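Local coordinates for protein beta-glucoside phosphorylase BglX (Unidentified, PDB 5VQE) that probably cleaves beta-glucosides by phosphorolysis, transferring the glucosyl unit to phosphate through a glycosyl-enzyme intermediate, as a family GH3 enzyme, at residues H127-V139 with A371-W383. Residues are numbered along the deposited sequence; the frame is centred on the assembly and turned at random.
Sequences HLGEVCASEGSAV and AMERIQSKKHKKW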
# COMPACT_ATOMS: atom_id res chain seq x y z
N HIS A 127 7.42 -13.71 -4.24
CA HIS A 127 8.49 -12.96 -4.89
C HIS A 127 8.37 -11.47 -4.62
O HIS A 127 9.37 -10.81 -4.34
CB HIS A 127 8.49 -13.24 -6.39
CG HIS A 127 8.86 -14.65 -6.73
ND1 HIS A 127 8.60 -15.22 -7.96
CD2 HIS A 127 9.48 -15.60 -6.00
CE1 HIS A 127 9.03 -16.46 -7.97
NE2 HIS A 127 9.58 -16.72 -6.79
N LEU A 128 7.16 -10.92 -4.70
CA LEU A 128 6.95 -9.52 -4.34
C LEU A 128 7.49 -9.23 -2.94
O LEU A 128 8.22 -8.26 -2.73
CB LEU A 128 5.47 -9.16 -4.41
CG LEU A 128 5.13 -7.74 -3.96
CD1 LEU A 128 5.77 -6.72 -4.89
CD2 LEU A 128 3.63 -7.56 -3.90
N GLY A 129 7.12 -10.06 -1.97
CA GLY A 129 7.59 -9.86 -0.61
C GLY A 129 9.10 -9.95 -0.50
O GLY A 129 9.73 -9.17 0.22
N GLU A 130 9.71 -10.90 -1.21
CA GLU A 130 11.17 -11.00 -1.21
C GLU A 130 11.81 -9.72 -1.72
O GLU A 130 12.79 -9.24 -1.14
CB GLU A 130 11.63 -12.21 -2.04
CG GLU A 130 11.45 -13.53 -1.35
CD GLU A 130 12.50 -14.56 -1.76
OE1 GLU A 130 13.71 -14.24 -1.70
OE2 GLU A 130 12.12 -15.68 -2.13
N VAL A 131 11.30 -9.17 -2.82
CA VAL A 131 11.91 -7.94 -3.35
C VAL A 131 11.78 -6.82 -2.34
O VAL A 131 12.74 -6.08 -2.07
CB VAL A 131 11.29 -7.55 -4.70
CG1 VAL A 131 11.90 -6.22 -5.19
CG2 VAL A 131 11.52 -8.64 -5.73
N CYS A 132 10.59 -6.66 -1.76
CA CYS A 132 10.39 -5.60 -0.79
C CYS A 132 11.37 -5.72 0.36
O CYS A 132 12.05 -4.76 0.73
CB CYS A 132 8.96 -5.63 -0.25
SG CYS A 132 7.65 -5.35 -1.47
N ALA A 133 11.45 -6.91 0.96
CA ALA A 133 12.26 -7.10 2.15
C ALA A 133 13.74 -7.18 1.80
O ALA A 133 14.58 -6.68 2.56
CB ALA A 133 11.80 -8.36 2.88
N SER A 134 14.07 -7.81 0.68
CA SER A 134 15.47 -7.89 0.27
C SER A 134 16.05 -6.50 0.03
O SER A 134 17.12 -6.17 0.55
CB SER A 134 15.60 -8.75 -0.99
OG SER A 134 16.95 -8.79 -1.41
N GLU A 135 15.34 -5.68 -0.74
CA GLU A 135 15.85 -4.34 -1.04
C GLU A 135 15.73 -3.42 0.18
O GLU A 135 16.65 -2.64 0.47
CB GLU A 135 15.12 -3.78 -2.25
CG GLU A 135 15.31 -4.68 -3.48
CD GLU A 135 14.94 -4.02 -4.79
OE1 GLU A 135 14.30 -2.94 -4.76
OE2 GLU A 135 15.29 -4.59 -5.85
N GLY A 136 14.63 -3.53 0.92
CA GLY A 136 14.50 -2.73 2.13
C GLY A 136 15.56 -3.05 3.17
O GLY A 136 16.16 -2.14 3.74
N SER A 137 15.80 -4.34 3.43
CA SER A 137 16.74 -4.69 4.48
C SER A 137 18.16 -4.28 4.13
O SER A 137 18.97 -4.03 5.03
CB SER A 137 16.68 -6.20 4.79
OG SER A 137 17.05 -7.00 3.68
N ALA A 138 18.48 -4.19 2.84
CA ALA A 138 19.82 -3.75 2.43
C ALA A 138 20.14 -2.36 2.96
O ALA A 138 21.31 -2.05 3.21
CB ALA A 138 19.94 -3.78 0.91
N VAL A 139 19.13 -1.50 3.09
CA VAL A 139 19.35 -0.14 3.53
C VAL A 139 18.96 0.08 4.98
O VAL A 139 19.02 1.21 5.47
CB VAL A 139 18.61 0.87 2.62
CG1 VAL A 139 18.96 0.63 1.16
CG2 VAL A 139 17.10 0.80 2.82
N ALA A 371 25.33 -5.89 0.27
CA ALA A 371 23.89 -6.13 0.23
C ALA A 371 23.18 -5.19 -0.74
O ALA A 371 22.13 -5.55 -1.29
CB ALA A 371 23.30 -5.99 1.63
N MET A 372 23.73 -4.00 -0.96
CA MET A 372 23.11 -3.03 -1.85
C MET A 372 23.01 -3.55 -3.28
O MET A 372 22.18 -3.05 -4.05
CB MET A 372 23.89 -1.72 -1.84
CG MET A 372 24.00 -1.07 -0.48
SD MET A 372 22.43 -0.39 0.05
CE MET A 372 22.41 1.14 -0.87
N GLU A 373 23.85 -4.52 -3.65
CA GLU A 373 23.81 -5.06 -5.00
C GLU A 373 22.53 -5.83 -5.29
O GLU A 373 22.24 -6.11 -6.45
CB GLU A 373 25.01 -5.98 -5.24
CG GLU A 373 26.35 -5.24 -5.19
CD GLU A 373 27.54 -6.15 -5.43
OE1 GLU A 373 27.40 -7.17 -6.15
OE2 GLU A 373 28.63 -5.84 -4.91
N ARG A 374 21.75 -6.16 -4.26
CA ARG A 374 20.46 -6.81 -4.48
C ARG A 374 19.44 -5.85 -5.07
O ARG A 374 18.46 -6.30 -5.68
CB ARG A 374 19.90 -7.37 -3.17
CG ARG A 374 20.84 -8.31 -2.45
CD ARG A 374 20.11 -9.08 -1.38
NE ARG A 374 19.60 -8.24 -0.29
CZ ARG A 374 20.19 -8.06 0.89
NH1 ARG A 374 19.61 -7.29 1.81
NH2 ARG A 374 21.34 -8.65 1.16
N ILE A 375 19.63 -4.54 -4.88
CA ILE A 375 18.66 -3.56 -5.34
C ILE A 375 18.77 -3.43 -6.85
O ILE A 375 19.86 -3.23 -7.39
CB ILE A 375 18.87 -2.22 -4.63
CG1 ILE A 375 18.83 -2.41 -3.11
CG2 ILE A 375 17.82 -1.23 -5.07
CD1 ILE A 375 19.14 -1.17 -2.29
N GLN A 376 17.63 -3.53 -7.53
CA GLN A 376 17.57 -3.57 -9.00
C GLN A 376 18.43 -4.70 -9.56
O GLN A 376 18.99 -4.59 -10.65
CB GLN A 376 17.96 -2.23 -9.61
CG GLN A 376 16.90 -1.15 -9.43
CD GLN A 376 17.15 0.07 -10.31
OE1 GLN A 376 17.15 -0.03 -11.53
NE2 GLN A 376 17.37 1.21 -9.68
N SER A 377 18.53 -5.80 -8.82
CA SER A 377 19.29 -6.95 -9.29
C SER A 377 18.57 -7.62 -10.47
O SER A 377 17.37 -7.44 -10.69
CB SER A 377 19.48 -7.95 -8.16
OG SER A 377 18.25 -8.51 -7.76
N LYS A 378 19.34 -8.41 -11.22
CA LYS A 378 18.76 -9.10 -12.37
C LYS A 378 17.63 -10.01 -11.94
O LYS A 378 16.59 -10.09 -12.61
CB LYS A 378 19.85 -9.89 -13.11
N LYS A 379 17.80 -10.70 -10.81
CA LYS A 379 16.75 -11.58 -10.29
C LYS A 379 15.45 -10.81 -10.07
O LYS A 379 14.37 -11.26 -10.47
CB LYS A 379 17.23 -12.22 -8.98
CG LYS A 379 16.25 -13.18 -8.31
CD LYS A 379 16.70 -13.52 -6.88
CE LYS A 379 16.49 -14.99 -6.56
NZ LYS A 379 16.35 -15.27 -5.10
N HIS A 380 15.54 -9.64 -9.44
CA HIS A 380 14.33 -8.88 -9.14
C HIS A 380 13.67 -8.35 -10.41
O HIS A 380 12.44 -8.40 -10.55
CB HIS A 380 14.66 -7.73 -8.19
CG HIS A 380 15.11 -8.20 -6.84
ND1 HIS A 380 15.54 -7.33 -5.86
CD2 HIS A 380 15.20 -9.44 -6.31
CE1 HIS A 380 15.88 -8.02 -4.78
NE2 HIS A 380 15.68 -9.30 -5.03
N LYS A 381 14.47 -7.85 -11.35
CA LYS A 381 13.92 -7.38 -12.62
C LYS A 381 13.26 -8.53 -13.38
O LYS A 381 12.22 -8.35 -14.02
CB LYS A 381 15.01 -6.73 -13.46
CG LYS A 381 15.65 -5.51 -12.82
N LYS A 382 13.86 -9.72 -13.30
CA LYS A 382 13.30 -10.90 -13.95
C LYS A 382 11.93 -11.25 -13.39
O LYS A 382 11.00 -11.56 -14.14
CB LYS A 382 14.26 -12.07 -13.80
CG LYS A 382 13.77 -13.39 -14.37
CD LYS A 382 14.85 -14.47 -14.27
N TRP A 383 11.78 -11.22 -12.06
CA TRP A 383 10.49 -11.50 -11.45
C TRP A 383 9.43 -10.49 -11.89
O TRP A 383 8.27 -10.85 -12.09
CB TRP A 383 10.61 -11.50 -9.93
CG TRP A 383 11.25 -12.72 -9.35
CD1 TRP A 383 11.38 -13.94 -9.95
CD2 TRP A 383 11.86 -12.84 -8.06
NE1 TRP A 383 12.03 -14.81 -9.10
CE2 TRP A 383 12.33 -14.16 -7.94
CE3 TRP A 383 12.05 -11.96 -6.99
CZ2 TRP A 383 12.98 -14.62 -6.79
CZ3 TRP A 383 12.68 -12.41 -5.86
CH2 TRP A 383 13.15 -13.73 -5.77
O HOH W 1 13.50 -16.93 -3.92
O HOH W 2 17.14 -10.88 -3.14
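Glu135 OE2 gathers two donors from 371-383: His380 ND1 at 2.8 Å, nearly straight (165°), and the backbone N of Gln376 at 3.1 Å. They reach the oxygen from opposite faces of the carboxylate, ND1 on the anti side and Gln376 N from well above the plane; Thr108 OG1 also bonds to OE2. The far edge of the imidazole is served by a water held between His380 NE2 and Ser134 OG, while Val131 CG2 lies over one ring face and Ser377 OG over the other. Arg374 bends at chi3 (-65°), which turns its guanidinium onto the helix: NH1 donates 3.0 Å to Ser134 O, in the carbonyl plane and on a lone pair, with weak bonds from NE to Ser134 O and OG. Toward the other end, His127 stacks face to face on the five-membered ring of Trp383, centroids 3.8 Å apart and planes at 3°, and Val131 CG2 meets the indole edge at CE3 (3.6 Å). An alanine in place of Trp383 would probably leave the His127 ring without its stacking partner and open a gap beside Val131. A water donates to Glu130 OE2 and only weakly accepts from Lys379 NZ, while OE1 makes its salt bridge with Lys185. Buried Glu135, Ser134 and His380 thus help tie helix 122-138 of the TIM-barrel domain to the turn before helix 378-391 and to its first turns; the carboxylate probably favours a protonated ND1.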